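Local coordinates for protein Nsp15 (Middle East respiratory syndrome-related coronavirus, PDB 5YVD) that cleaves RNA as an endoribonuclease of the coronavirus replicase, probably at uridylates, and is assembled from six copies of one chain, at residues 45-50 with 90-95; 56-61 with 84-89; 61-66 with 154-159; 79-84 with 115-120. All blocks are in the same frame, centred on the assembly; numbering follows the deposited sequence.

From the N terminus, 45-50 follows strand 38-44 and is met by 90-95, so contact 1 closes a loop that contains contact 2, where the end of helix 51-59 and R61 meet 84-89. Contact 3 starts from the same R61 and closes the longest loop, to strand 153-156; contact 4, parallel pairing of 79-84 with 115-120, lies within it. Contacts 3 and 4 each cross both contacts 1 and 2 along the chain. The first two contacts share the hairpin of strands 86-87 and 92-93 and tie the N-terminal oligomerisation region to the middle domain; the other two knit the middle domain itself. V84 is common to contacts 2 and 4.

Contact 1 (45-50 with 90-95); sequences NKTTLP and RSNIYG
T47 carries CG2 anti to its backbone N, with OG1 beside that N (chi1 -61°), and N92 likewise sends CG anti to its N (chi1 -158°), and the two side chains cross at about a right angle. T47 CG2 lies 3.8 Å from N92 OD1, a van der Waals approach. That oxygen is engaged within its own strand: it accepts from I93 N at 2.6 Å, in the carbonyl plane on a lone pair, which fixes the rotation of the amide. Nearby, K46 runs its aliphatic base past S91, CG to S91 CB being 4.0 Å. The polar link between the backbones is a water, which accepts from K46 N at 2.9 Å and donates to S91 O at 2.8 Å. The loop is shaped by N45, whose OD1 takes T47 N at 2.7 Å in an Asx turn while ND2 gives to L49 O at 2.8 Å. T48 OG1 bonds D39 of the second subunit, and N92 packs on the same D39, so the contact borders a subunit interface. S91 has positive phi (58°), and S91 and N92 together face D87: this is a G1 beta bulge in the hairpin of strands 86-87 and 92-93.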
loop_
_atom_site.group_PDB
_atom_site.type_symbol
_atom_site.label_atom_id
_atom_site.label_comp_id
_atom_site.label_asym_id
_atom_site.label_seq_id
_atom_site.Cartn_x
_atom_site.Cartn_y
_atom_site.Cartn_z
ATOM N N ASN A 45 9.792 -1.202 -7.771
ATOM C CA ASN A 45 9.831 0.228 -7.732
ATOM C C ASN A 45 10.518 0.707 -6.490
ATOM O O ASN A 45 10.024 0.449 -5.395
ATOM C CB ASN A 45 8.403 0.764 -7.716
ATOM C CG ASN A 45 8.345 2.250 -7.892
ATOM O OD1 ASN A 45 9.364 2.910 -8.091
ATOM N ND2 ASN A 45 7.141 2.790 -7.855
ATOM N N LYS A 46 11.622 1.439 -6.644
ATOM C CA LYS A 46 12.236 2.156 -5.512
ATOM C C LYS A 46 12.189 3.666 -5.693
ATOM O O LYS A 46 12.944 4.395 -5.075
ATOM C CB LYS A 46 13.681 1.709 -5.328
ATOM C CG LYS A 46 13.885 0.203 -5.349
ATOM C CD LYS A 46 13.052 -0.484 -4.288
ATOM C CE LYS A 46 13.653 -1.828 -3.920
ATOM N NZ LYS A 46 13.140 -2.252 -2.584
ATOM N N THR A 47 11.255 4.121 -6.507
ATOM C CA THR A 47 11.147 5.501 -6.955
ATOM C C THR A 47 10.026 6.171 -6.200
ATOM O O THR A 47 9.267 5.500 -5.489
ATOM C CB THR A 47 10.825 5.491 -8.455
ATOM O OG1 THR A 47 11.913 4.843 -9.119
ATOM C CG2 THR A 47 10.742 6.832 -9.013
ATOM N N THR A 48 9.926 7.496 -6.328
ATOM C CA THR A 48 8.734 8.217 -5.867
ATOM C C THR A 48 7.702 8.320 -6.964
ATOM O O THR A 48 6.701 9.032 -6.795
ATOM C CB THR A 48 9.041 9.655 -5.352
ATOM O OG1 THR A 48 9.467 10.497 -6.445
ATOM C CG2 THR A 48 10.075 9.615 -4.177
ATOM N N LEU A 49 7.909 7.583 -8.056
ATOM C CA LEU A 49 7.023 7.636 -9.214
ATOM C C LEU A 49 6.071 6.411 -9.258
ATOM O O LEU A 49 6.363 5.358 -8.681
ATOM C CB LEU A 49 7.829 7.720 -10.497
ATOM C CG LEU A 49 8.661 8.981 -10.688
ATOM C CD1 LEU A 49 9.566 8.841 -11.891
ATOM C CD2 LEU A 49 7.781 10.215 -10.866
ATOM N N PRO A 50 4.929 6.552 -9.940
ATOM C CA PRO A 50 4.024 5.462 -10.075
ATOM C C PRO A 50 4.753 4.266 -10.669
ATOM O O PRO A 50 5.468 4.391 -11.671
ATOM C CB PRO A 50 2.987 6.004 -11.041
ATOM C CG PRO A 50 2.999 7.462 -10.809
ATOM C CD PRO A 50 4.465 7.698 -10.733
ATOM N N ARG A 90 20.969 3.360 -6.864
ATOM C CA ARG A 90 19.718 3.873 -6.261
ATOM C C ARG A 90 18.500 3.172 -6.812
ATOM O O ARG A 90 17.472 3.168 -6.159
ATOM C CB ARG A 90 19.537 5.385 -6.471
ATOM C CG ARG A 90 20.680 6.228 -5.963
ATOM C CD ARG A 90 20.332 7.697 -6.009
ATOM N NE ARG A 90 20.199 8.181 -7.387
ATOM C CZ ARG A 90 19.119 8.744 -7.931
ATOM N NH1 ARG A 90 18.001 8.940 -7.246
ATOM N NH2 ARG A 90 19.177 9.137 -9.186
ATOM N N SER A 91 18.611 2.594 -8.008
ATOM C CA SER A 91 17.443 2.043 -8.712
ATOM C C SER A 91 16.396 3.128 -8.930
ATOM O O SER A 91 15.203 2.976 -8.620
ATOM C CB SER A 91 16.861 0.820 -7.990
ATOM O OG SER A 91 17.758 -0.239 -8.168
ATOM N N ASN A 92 16.898 4.239 -9.453
ATOM C CA ASN A 92 16.101 5.403 -9.765
ATOM C C ASN A 92 16.770 6.053 -10.949
ATOM O O ASN A 92 17.803 5.607 -11.439
ATOM C CB ASN A 92 16.026 6.373 -8.541
ATOM C CG ASN A 92 14.802 7.325 -8.571
ATOM O OD1 ASN A 92 14.383 7.800 -9.617
ATOM N ND2 ASN A 92 14.248 7.611 -7.411
ATOM N N ILE A 93 16.176 7.142 -11.382
ATOM C CA ILE A 93 16.641 7.904 -12.510
ATOM C C ILE A 93 17.388 9.134 -12.016
ATOM O O ILE A 93 17.245 9.538 -10.853
ATOM C CB ILE A 93 15.416 8.257 -13.360
ATOM C CG1 ILE A 93 15.668 7.868 -14.783
ATOM C CG2 ILE A 93 14.992 9.717 -13.270
ATOM C CD1 ILE A 93 14.368 7.714 -15.507
ATOM N N TYR A 94 18.200 9.731 -12.879
ATOM C CA TYR A 94 18.832 10.985 -12.508
ATOM C C TYR A 94 17.776 12.058 -12.738
ATOM O O TYR A 94 17.294 12.206 -13.859
ATOM C CB TYR A 94 20.112 11.246 -13.312
ATOM C CG TYR A 94 20.758 12.576 -12.986
ATOM C CD1 TYR A 94 20.405 13.719 -13.677
ATOM C CD2 TYR A 94 21.707 12.695 -11.983
ATOM C CE1 TYR A 94 20.993 14.940 -13.407
ATOM C CE2 TYR A 94 22.302 13.920 -11.701
ATOM C CZ TYR A 94 21.933 15.042 -12.420
ATOM O OH TYR A 94 22.497 16.263 -12.161
ATOM N N GLY A 95 17.396 12.759 -11.668
ATOM C CA GLY A 95 16.350 13.769 -11.719
ATOM C C GLY A 95 14.993 13.112 -11.594
ATOM O O GLY A 95 14.914 11.968 -11.157
HETATM O O HOH W 1 13.010 1.360 -9.203
#

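Contact 2 (56-61 with 84-89); sequences ELYAKR and VLWDYE
One face of the W86 indole receives the edge of Y58: Y58 CD2 sits 3.4 Å from W86 CE2, and the planes stand 62° apart, an edge-to-face pair. Y58 CB adds a CH-pi contact, 4.0 Å from the centroid of the six-membered ring of W86 and over its face. At its edge the indole meets Y88 CD2, and W86 CD1 in turn lies over the centre of the Y88 ring. R61 NH2 lies over one face of Y58, toward its rim, in a cation-pi pair, and Y88 OH makes contact at the guanidinium edge, near its plane, lying nearest R61 CD (3.1 Å). The last turn of helix 51-59 is thus seated on the hairpin strand 86-87 by aromatic side chains, with V84 CG1 fitted against the helix end 3.6 Å from L57 O. R61 is held in turn by Y58 O, which accepts R61 N and R61 NE from opposite faces of its plane, the NE bond being 2.9 Å long and 160° at the hydrogen. Y58 OH bonds E263 of the fifth subunit.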
loop_
_atom_site.group_PDB
_atom_site.type_symbol
_atom_site.label_atom_id
_atom_site.label_comp_id
_atom_site.label_asym_id
_atom_site.label_seq_id
_atom_site.Cartn_x
_atom_site.Cartn_y
_atom_site.Cartn_z
ATOM N N GLU A 56 8.839 2.025 -16.868
ATOM C CA GLU A 56 9.010 2.453 -18.269
ATOM C C GLU A 56 10.352 3.190 -18.423
ATOM O O GLU A 56 11.112 2.949 -19.352
ATOM C CB GLU A 56 7.818 3.322 -18.724
ATOM C CG GLU A 56 7.918 3.893 -20.138
ATOM C CD GLU A 56 6.734 4.770 -20.558
ATOM O OE1 GLU A 56 5.602 4.503 -20.098
ATOM O OE2 GLU A 56 6.926 5.721 -21.370
ATOM N N LEU A 57 10.654 4.065 -17.476
ATOM C CA LEU A 57 11.882 4.825 -17.528
ATOM C C LEU A 57 13.066 3.911 -17.380
ATOM O O LEU A 57 14.071 4.056 -18.070
ATOM C CB LEU A 57 11.894 5.844 -16.422
ATOM C CG LEU A 57 10.875 6.969 -16.569
ATOM C CD1 LEU A 57 10.983 7.984 -15.443
ATOM C CD2 LEU A 57 11.037 7.646 -17.921
ATOM N N TYR A 58 12.941 2.963 -16.460
ATOM C CA TYR A 58 13.863 1.841 -16.413
ATOM C C TYR A 58 14.065 1.187 -17.785
ATOM O O TYR A 58 15.189 1.075 -18.258
ATOM C CB TYR A 58 13.386 0.798 -15.423
ATOM C CG TYR A 58 14.266 -0.409 -15.400
ATOM C CD1 TYR A 58 13.786 -1.666 -15.792
ATOM C CD2 TYR A 58 15.584 -0.298 -15.018
ATOM C CE1 TYR A 58 14.604 -2.772 -15.789
ATOM C CE2 TYR A 58 16.410 -1.395 -15.015
ATOM C CZ TYR A 58 15.919 -2.618 -15.399
ATOM O OH TYR A 58 16.772 -3.677 -15.359
ATOM N N ALA A 59 12.993 0.752 -18.425
ATOM C CA ALA A 59 13.147 0.071 -19.714
ATOM C C ALA A 59 13.715 0.965 -20.798
ATOM O O ALA A 59 14.364 0.482 -21.720
ATOM C CB ALA A 59 11.832 -0.517 -20.186
ATOM N N LYS A 60 13.485 2.250 -20.686
ATOM C CA LYS A 60 13.955 3.187 -21.659
ATOM C C LYS A 60 15.321 3.719 -21.304
ATOM O O LYS A 60 15.870 4.507 -22.011
ATOM C CB LYS A 60 12.936 4.299 -21.811
ATOM C CG LYS A 60 11.843 3.966 -22.795
ATOM C CD LYS A 60 10.549 4.663 -22.484
ATOM C CE LYS A 60 9.631 4.710 -23.681
ATOM N NZ LYS A 60 8.886 5.984 -23.754
ATOM N N ARG A 61 15.878 3.264 -20.201
ATOM C CA ARG A 61 17.202 3.682 -19.780
ATOM C C ARG A 61 18.127 3.709 -20.944
ATOM O O ARG A 61 18.010 2.911 -21.823
ATOM C CB ARG A 61 17.731 2.751 -18.700
ATOM C CG ARG A 61 18.658 1.658 -19.170
ATOM C CD ARG A 61 18.748 0.517 -18.178
ATOM N NE ARG A 61 17.664 -0.401 -18.409
ATOM C CZ ARG A 61 17.774 -1.713 -18.466
ATOM N NH1 ARG A 61 18.915 -2.313 -18.269
ATOM N NH2 ARG A 61 16.710 -2.423 -18.713
ATOM N N VAL A 84 17.266 9.240 -20.950
ATOM C CA VAL A 84 17.089 9.154 -19.519
ATOM C C VAL A 84 18.187 8.250 -18.999
ATOM O O VAL A 84 18.604 7.308 -19.681
ATOM C CB VAL A 84 15.684 8.603 -19.200
ATOM C CG1 VAL A 84 15.707 7.102 -18.929
ATOM C CG2 VAL A 84 15.056 9.384 -18.063
ATOM N N LEU A 85 18.682 8.569 -17.813
ATOM C CA LEU A 85 19.848 7.905 -17.270
ATOM C C LEU A 85 19.469 7.158 -16.021
ATOM O O LEU A 85 18.940 7.768 -15.080
ATOM C CB LEU A 85 20.912 8.937 -16.953
ATOM C CG LEU A 85 21.655 9.549 -18.151
ATOM C CD1 LEU A 85 22.688 10.554 -17.655
ATOM C CD2 LEU A 85 22.358 8.498 -19.002
ATOM N N TRP A 86 19.722 5.843 -16.017
ATOM C CA TRP A 86 19.422 4.985 -14.851
ATOM C C TRP A 86 20.603 4.950 -13.902
ATOM O O TRP A 86 21.737 4.742 -14.339
ATOM C CB TRP A 86 19.057 3.560 -15.276
ATOM C CG TRP A 86 18.388 2.731 -14.198
ATOM C CD1 TRP A 86 18.906 1.638 -13.554
ATOM C CD2 TRP A 86 17.068 2.915 -13.659
ATOM N NE1 TRP A 86 17.986 1.127 -12.654
ATOM C CE2 TRP A 86 16.857 1.894 -12.693
ATOM C CE3 TRP A 86 16.041 3.834 -13.901
ATOM C CZ2 TRP A 86 15.672 1.780 -11.967
ATOM C CZ3 TRP A 86 14.826 3.696 -13.175
ATOM C CH2 TRP A 86 14.669 2.687 -12.225
ATOM N N ASP A 87 20.321 5.191 -12.621
ATOM C CA ASP A 87 21.280 4.989 -11.532
ATOM C C ASP A 87 21.031 3.629 -10.818
ATOM O O ASP A 87 20.018 3.444 -10.103
ATOM C CB ASP A 87 21.192 6.151 -10.542
ATOM C CG ASP A 87 22.199 6.025 -9.404
ATOM O OD1 ASP A 87 22.465 4.887 -8.982
ATOM O OD2 ASP A 87 22.703 7.057 -8.921
ATOM N N TYR A 88 21.964 2.695 -10.995
ATOM C CA TYR A 88 21.722 1.317 -10.593
ATOM C C TYR A 88 21.886 1.112 -9.091
ATOM O O TYR A 88 21.271 0.231 -8.502
ATOM C CB TYR A 88 22.633 0.348 -11.348
ATOM C CG TYR A 88 22.307 0.162 -12.816
ATOM C CD1 TYR A 88 22.491 1.193 -13.727
ATOM C CD2 TYR A 88 21.845 -1.050 -13.303
ATOM C CE1 TYR A 88 22.213 1.021 -15.078
ATOM C CE2 TYR A 88 21.558 -1.226 -14.656
ATOM C CZ TYR A 88 21.754 -0.187 -15.546
ATOM O OH TYR A 88 21.485 -0.332 -16.912
ATOM N N GLU A 89 22.717 1.906 -8.454
ATOM C CA GLU A 89 22.843 1.795 -7.023
ATOM C C GLU A 89 21.506 2.225 -6.426
ATOM O O GLU A 89 20.960 1.531 -5.588
ATOM C CB GLU A 89 23.975 2.683 -6.524
ATOM C CG GLU A 89 24.220 2.647 -5.016
ATOM C CD GLU A 89 24.999 3.876 -4.525
ATOM O OE1 GLU A 89 25.046 4.890 -5.255
ATOM O OE2 GLU A 89 25.561 3.837 -3.410
#

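Contact 3 (61-66 with 154-159); sequences RAVRSH and AYFNGA
H66 and Y155 satisfy each other's backbone with a pair of bonds: H66 N donates to Y155 O at 2.9 Å (154° at the hydrogen), in the carbonyl plane, and Y155 N donates to H66 O at 2.8 Å (168°). Y155 O also receives a CA-H...O contact from S65 CA at 3.2 Å. Beyond this bridge water takes over. One molecule donates to R64 O at 2.8 Å and accepts from N157 N at 3.1 Å; another donates to N157 OD1 at 2.7 Å and, weakly, to A62 O. Other polar groups find partners beyond the two segments: R64 forms a salt bridge with D121, S65 O accepts from R120 NH1, S65 OG bonds P170 O, Y155 OH takes the N-H of Y88, and N157 ND2 reaches T278 of the fifth subunit. The side chains of H66 and Y155 lie side by side, pointing the same way. With H66 CG between its backbone N and carbonyl carbon (chi1 57°), the ring end comes back beside Y155, whose CB lies over one of its faces, and H66 NE2 is 3.4 Å from Y155 CD1. F156 brings its ring against the R64-S65 peptide, its edge toward V63 C. The result is a single antiparallel bridge attaching the 61-66 loop to a beta hairpin, strands 153-156 and 159-162, closed by a type I' turn from F156 to A159.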
loop_
_atom_site.group_PDB
_atom_site.type_symbol
_atom_site.label_atom_id
_atom_site.label_comp_id
_atom_site.label_asym_id
_atom_site.label_seq_id
_atom_site.Cartn_x
_atom_site.Cartn_y
_atom_site.Cartn_z
ATOM N N ARG A 61 15.878 3.264 -20.201
ATOM C CA ARG A 61 17.202 3.682 -19.780
ATOM C C ARG A 61 18.127 3.709 -20.944
ATOM O O ARG A 61 18.010 2.911 -21.823
ATOM C CB ARG A 61 17.731 2.751 -18.700
ATOM C CG ARG A 61 18.658 1.658 -19.170
ATOM C CD ARG A 61 18.748 0.517 -18.178
ATOM N NE ARG A 61 17.664 -0.401 -18.409
ATOM C CZ ARG A 61 17.774 -1.713 -18.466
ATOM N NH1 ARG A 61 18.915 -2.313 -18.269
ATOM N NH2 ARG A 61 16.710 -2.423 -18.713
ATOM N N ALA A 62 19.048 4.644 -20.962
ATOM C CA ALA A 62 20.016 4.712 -22.026
ATOM C C ALA A 62 21.176 3.783 -21.839
ATOM O O ALA A 62 21.929 3.951 -20.937
ATOM C CB ALA A 62 20.530 6.104 -22.132
ATOM N N VAL A 63 21.346 2.843 -22.748
ATOM C CA VAL A 63 22.349 1.816 -22.607
ATOM C C VAL A 63 23.652 2.202 -23.280
ATOM O O VAL A 63 23.994 1.706 -24.347
ATOM C CB VAL A 63 21.830 0.494 -23.145
ATOM C CG1 VAL A 63 22.836 -0.637 -22.861
ATOM C CG2 VAL A 63 20.513 0.215 -22.465
ATOM N N ARG A 64 24.386 3.082 -22.619
ATOM C CA ARG A 64 25.627 3.640 -23.159
ATOM C C ARG A 64 26.415 4.168 -21.999
ATOM O O ARG A 64 25.851 4.390 -20.942
ATOM C CB ARG A 64 25.316 4.809 -24.104
ATOM C CG ARG A 64 24.283 5.758 -23.520
ATOM C CD ARG A 64 24.282 7.159 -24.102
ATOM N NE ARG A 64 23.634 7.243 -25.396
ATOM C CZ ARG A 64 22.819 8.228 -25.765
ATOM N NH1 ARG A 64 22.516 9.239 -24.952
ATOM N NH2 ARG A 64 22.300 8.201 -26.979
ATOM N N SER A 65 27.702 4.395 -22.184
ATOM C CA SER A 65 28.507 4.986 -21.115
ATOM C C SER A 65 28.195 6.468 -20.969
ATOM O O SER A 65 27.688 7.122 -21.891
ATOM C CB SER A 65 29.996 4.810 -21.385
ATOM O OG SER A 65 30.374 5.403 -22.620
ATOM N N HIS A 66 28.482 7.008 -19.802
ATOM C CA HIS A 66 28.320 8.438 -19.603
ATOM C C HIS A 66 29.156 8.875 -18.423
ATOM O O HIS A 66 29.537 8.032 -17.605
ATOM C CB HIS A 66 26.844 8.813 -19.410
ATOM C CG HIS A 66 26.164 8.105 -18.282
ATOM N ND1 HIS A 66 26.169 8.585 -16.992
ATOM C CD2 HIS A 66 25.424 6.969 -18.258
ATOM C CE1 HIS A 66 25.477 7.766 -16.216
ATOM N NE2 HIS A 66 25.010 6.777 -16.960
ATOM N N ALA A 154 34.330 6.292 -16.462
ATOM C CA ALA A 154 32.945 6.651 -16.763
ATOM C C ALA A 154 32.008 5.560 -16.230
ATOM O O ALA A 154 32.448 4.504 -15.779
ATOM C CB ALA A 154 32.768 6.827 -18.273
ATOM N N TYR A 155 30.715 5.817 -16.294
ATOM C CA TYR A 155 29.732 4.906 -15.765
ATOM C C TYR A 155 29.114 4.154 -16.928
ATOM O O TYR A 155 28.830 4.763 -17.942
ATOM C CB TYR A 155 28.680 5.733 -15.058
ATOM C CG TYR A 155 27.667 4.975 -14.241
ATOM C CD1 TYR A 155 26.455 4.551 -14.791
ATOM C CD2 TYR A 155 27.895 4.732 -12.899
ATOM C CE1 TYR A 155 25.508 3.903 -14.010
ATOM C CE2 TYR A 155 26.964 4.069 -12.122
ATOM C CZ TYR A 155 25.779 3.661 -12.670
ATOM O OH TYR A 155 24.892 3.016 -11.850
ATOM N N PHE A 156 28.924 2.842 -16.795
ATOM C CA PHE A 156 28.223 2.063 -17.831
ATOM C C PHE A 156 27.442 0.874 -17.236
ATOM O O PHE A 156 28.036 -0.005 -16.601
ATOM C CB PHE A 156 29.219 1.588 -18.909
ATOM C CG PHE A 156 28.589 0.810 -20.043
ATOM C CD1 PHE A 156 27.465 1.296 -20.713
ATOM C CD2 PHE A 156 29.143 -0.398 -20.468
ATOM C CE1 PHE A 156 26.905 0.582 -21.753
ATOM C CE2 PHE A 156 28.587 -1.117 -21.513
ATOM C CZ PHE A 156 27.471 -0.628 -22.156
ATOM N N ASN A 157 26.115 0.866 -17.430
ATOM C CA ASN A 157 25.244 -0.202 -16.925
ATOM C C ASN A 157 25.469 -0.566 -15.426
ATOM O O ASN A 157 25.405 -1.733 -15.051
ATOM C CB ASN A 157 25.397 -1.466 -17.788
ATOM C CG ASN A 157 24.988 -1.260 -19.243
ATOM O OD1 ASN A 157 24.251 -0.330 -19.592
ATOM N ND2 ASN A 157 25.464 -2.148 -20.107
ATOM N N GLY A 158 25.732 0.420 -14.580
ATOM C CA GLY A 158 26.004 0.159 -13.173
ATOM C C GLY A 158 27.474 0.112 -12.764
ATOM O O GLY A 158 27.780 0.267 -11.582
ATOM N N ALA A 159 28.382 -0.097 -13.718
ATOM C CA ALA A 159 29.831 -0.216 -13.419
ATOM C C ALA A 159 30.648 1.020 -13.712
ATOM O O ALA A 159 30.274 1.851 -14.540
ATOM C CB ALA A 159 30.448 -1.376 -14.199
HETATM O O HOH W 2 22.256 1.240 -18.827
HETATM O O HOH W 3 24.733 3.387 -18.563
#

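Contact 4 (79-84 with 115-120); sequences ICYKFV and ICFDIR
I115 and Y81 interlock on one face of the sheet: I115 CG2 reaches the base of the tyrosine, 3.7 Å from Y81 CB, and also lies against one face of the F117 ring. F117 CE2 rests over one face of Y81, toward its rim, 3.5 Å from Y81 CG, with the ring planes 40° apart; K82 CG covers the opposite face. Y81 CG stands anti to its backbone N (chi1 -175°), which brings the ring across F117 at an oblique angle, and helix 124-129 touches both aromatics. On the same face, one residue pair earlier, I79 and I115 lie side by side, I79 CG2 being 4.2 Å from I115 CG1. On the other face, C80 CB lies over the F83 ring, whose rim fits into the notch between C116 and D118: F83 CE1 is 3.7 Å from C116 O and 4.0 Å from D118 CB. These bumps are set in register by parallel strand pairing, C116 N to I79 O and Y81 N to C116 O, each 3.0 Å, which join 79-80 to 115-118; within the chain 79-80 is an outermost strand of the five-stranded mixed sheet. D118 turns its carboxylate to R120, which grips it side-on through NE and NH2, one to each oxygen, while R120 NH1 bonds S65 O. Chemically, the interface between the segments is apolar apart from its backbone bonds, and the charge of D118 is probably balanced by R120 within its own segment.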
loop_
_atom_site.group_PDB
_atom_site.type_symbol
_atom_site.label_atom_id
_atom_site.label_comp_id
_atom_site.label_asym_id
_atom_site.label_seq_id
_atom_site.Cartn_x
_atom_site.Cartn_y
_atom_site.Cartn_z
ATOM N N ILE A 79 18.071 18.059 -16.120
ATOM C CA ILE A 79 17.266 17.093 -16.903
ATOM C C ILE A 79 18.005 16.688 -18.193
ATOM O O ILE A 79 18.944 17.384 -18.621
ATOM C CB ILE A 79 15.902 17.731 -17.202
ATOM C CG1 ILE A 79 14.975 16.795 -17.963
ATOM C CG2 ILE A 79 16.069 19.026 -17.977
ATOM C CD1 ILE A 79 13.529 17.264 -17.906
ATOM N N CYS A 80 17.637 15.560 -18.798
ATOM C CA CYS A 80 18.319 15.135 -20.018
ATOM C C CYS A 80 17.400 15.301 -21.249
ATOM O O CYS A 80 16.176 15.249 -21.138
ATOM C CB CYS A 80 18.809 13.684 -19.887
ATOM S SG CYS A 80 20.219 13.386 -18.774
ATOM N N TYR A 81 18.006 15.495 -22.424
ATOM C CA TYR A 81 17.268 15.731 -23.661
ATOM C C TYR A 81 17.140 14.490 -24.499
ATOM O O TYR A 81 18.086 14.071 -25.150
ATOM C CB TYR A 81 17.955 16.800 -24.502
ATOM C CG TYR A 81 17.189 17.206 -25.757
ATOM C CD1 TYR A 81 17.609 16.789 -27.022
ATOM C CD2 TYR A 81 16.050 18.025 -25.680
ATOM C CE1 TYR A 81 16.932 17.168 -28.166
ATOM C CE2 TYR A 81 15.364 18.407 -26.829
ATOM C CZ TYR A 81 15.805 17.973 -28.076
ATOM O OH TYR A 81 15.141 18.367 -29.232
ATOM N N LYS A 82 15.947 13.920 -24.483
ATOM C CA LYS A 82 15.578 12.805 -25.343
ATOM C C LYS A 82 16.255 11.518 -24.929
ATOM O O LYS A 82 16.265 10.553 -25.678
ATOM C CB LYS A 82 15.806 13.129 -26.823
ATOM C CG LYS A 82 14.670 13.933 -27.440
ATOM C CD LYS A 82 14.976 14.260 -28.899
ATOM C CE LYS A 82 13.730 14.215 -29.770
ATOM N NZ LYS A 82 12.693 15.171 -29.293
ATOM N N PHE A 83 16.769 11.496 -23.712
ATOM C CA PHE A 83 17.213 10.255 -23.115
ATOM C C PHE A 83 17.047 10.351 -21.615
ATOM O O PHE A 83 16.742 11.390 -21.077
ATOM C CB PHE A 83 18.678 9.913 -23.496
ATOM C CG PHE A 83 19.710 10.837 -22.897
ATOM C CD1 PHE A 83 20.002 12.049 -23.495
ATOM C CD2 PHE A 83 20.392 10.490 -21.741
ATOM C CE1 PHE A 83 20.933 12.902 -22.939
ATOM C CE2 PHE A 83 21.335 11.351 -21.188
ATOM C CZ PHE A 83 21.603 12.553 -21.787
ATOM N N VAL A 84 17.266 9.240 -20.950
ATOM C CA VAL A 84 17.089 9.154 -19.519
ATOM C C VAL A 84 18.187 8.250 -18.999
ATOM O O VAL A 84 18.604 7.308 -19.681
ATOM C CB VAL A 84 15.684 8.603 -19.200
ATOM C CG1 VAL A 84 15.707 7.102 -18.929
ATOM C CG2 VAL A 84 15.056 9.384 -18.063
ATOM N N ILE A 115 19.609 21.919 -19.452
ATOM C CA ILE A 115 19.348 20.688 -20.185
ATOM C C ILE A 115 20.660 20.086 -20.695
ATOM O O ILE A 115 21.481 20.771 -21.349
ATOM C CB ILE A 115 18.420 20.949 -21.404
ATOM C CG1 ILE A 115 17.183 21.752 -20.949
ATOM C CG2 ILE A 115 18.081 19.642 -22.122
ATOM C CD1 ILE A 115 16.068 21.800 -21.961
ATOM N N CYS A 116 20.822 18.793 -20.424
ATOM C CA CYS A 116 22.010 18.066 -20.783
ATOM C C CYS A 116 21.772 17.313 -22.069
ATOM O O CYS A 116 20.867 16.488 -22.138
ATOM C CB CYS A 116 22.346 17.082 -19.673
ATOM S SG CYS A 116 23.711 15.995 -20.093
ATOM N N PHE A 117 22.588 17.586 -23.084
ATOM C CA PHE A 117 22.416 16.984 -24.415
ATOM C C PHE A 117 23.588 16.064 -24.701
ATOM O O PHE A 117 24.676 16.268 -24.148
ATOM C CB PHE A 117 22.438 18.065 -25.494
ATOM C CG PHE A 117 21.359 19.093 -25.388
ATOM C CD1 PHE A 117 21.473 20.157 -24.509
ATOM C CD2 PHE A 117 20.261 19.039 -26.214
ATOM C CE1 PHE A 117 20.491 21.131 -24.452
ATOM C CE2 PHE A 117 19.274 19.993 -26.142
ATOM C CZ PHE A 117 19.397 21.046 -25.272
ATOM N N ASP A 118 23.403 15.107 -25.617
ATOM C CA ASP A 118 24.462 14.126 -25.926
ATOM C C ASP A 118 24.716 13.993 -27.428
ATOM O O ASP A 118 23.784 13.925 -28.213
ATOM C CB ASP A 118 24.103 12.752 -25.306
ATOM C CG ASP A 118 25.249 11.718 -25.399
ATOM O OD1 ASP A 118 25.586 11.275 -26.533
ATOM O OD2 ASP A 118 25.782 11.315 -24.330
ATOM N N ILE A 119 25.989 13.924 -27.813
ATOM C CA ILE A 119 26.361 13.769 -29.213
ATOM C C ILE A 119 25.781 12.497 -29.846
ATOM O O ILE A 119 25.547 12.456 -31.038
ATOM C CB ILE A 119 27.893 13.777 -29.377
ATOM C CG1 ILE A 119 28.321 13.884 -30.853
ATOM C CG2 ILE A 119 28.506 12.520 -28.791
ATOM C CD1 ILE A 119 28.894 15.213 -31.231
ATOM N N ARG A 120 25.572 11.444 -29.066
ATOM C CA ARG A 120 25.093 10.179 -29.641
ATOM C C ARG A 120 23.622 10.216 -30.078
ATOM O O ARG A 120 23.167 9.309 -30.768
ATOM C CB ARG A 120 25.347 9.013 -28.691
ATOM C CG ARG A 120 26.810 8.605 -28.670
ATOM C CD ARG A 120 27.208 7.847 -27.412
ATOM N NE ARG A 120 27.155 8.704 -26.224
ATOM C CZ ARG A 120 27.479 8.316 -25.000
ATOM N NH1 ARG A 120 27.897 7.065 -24.745
ATOM N NH2 ARG A 120 27.379 9.189 -24.026
#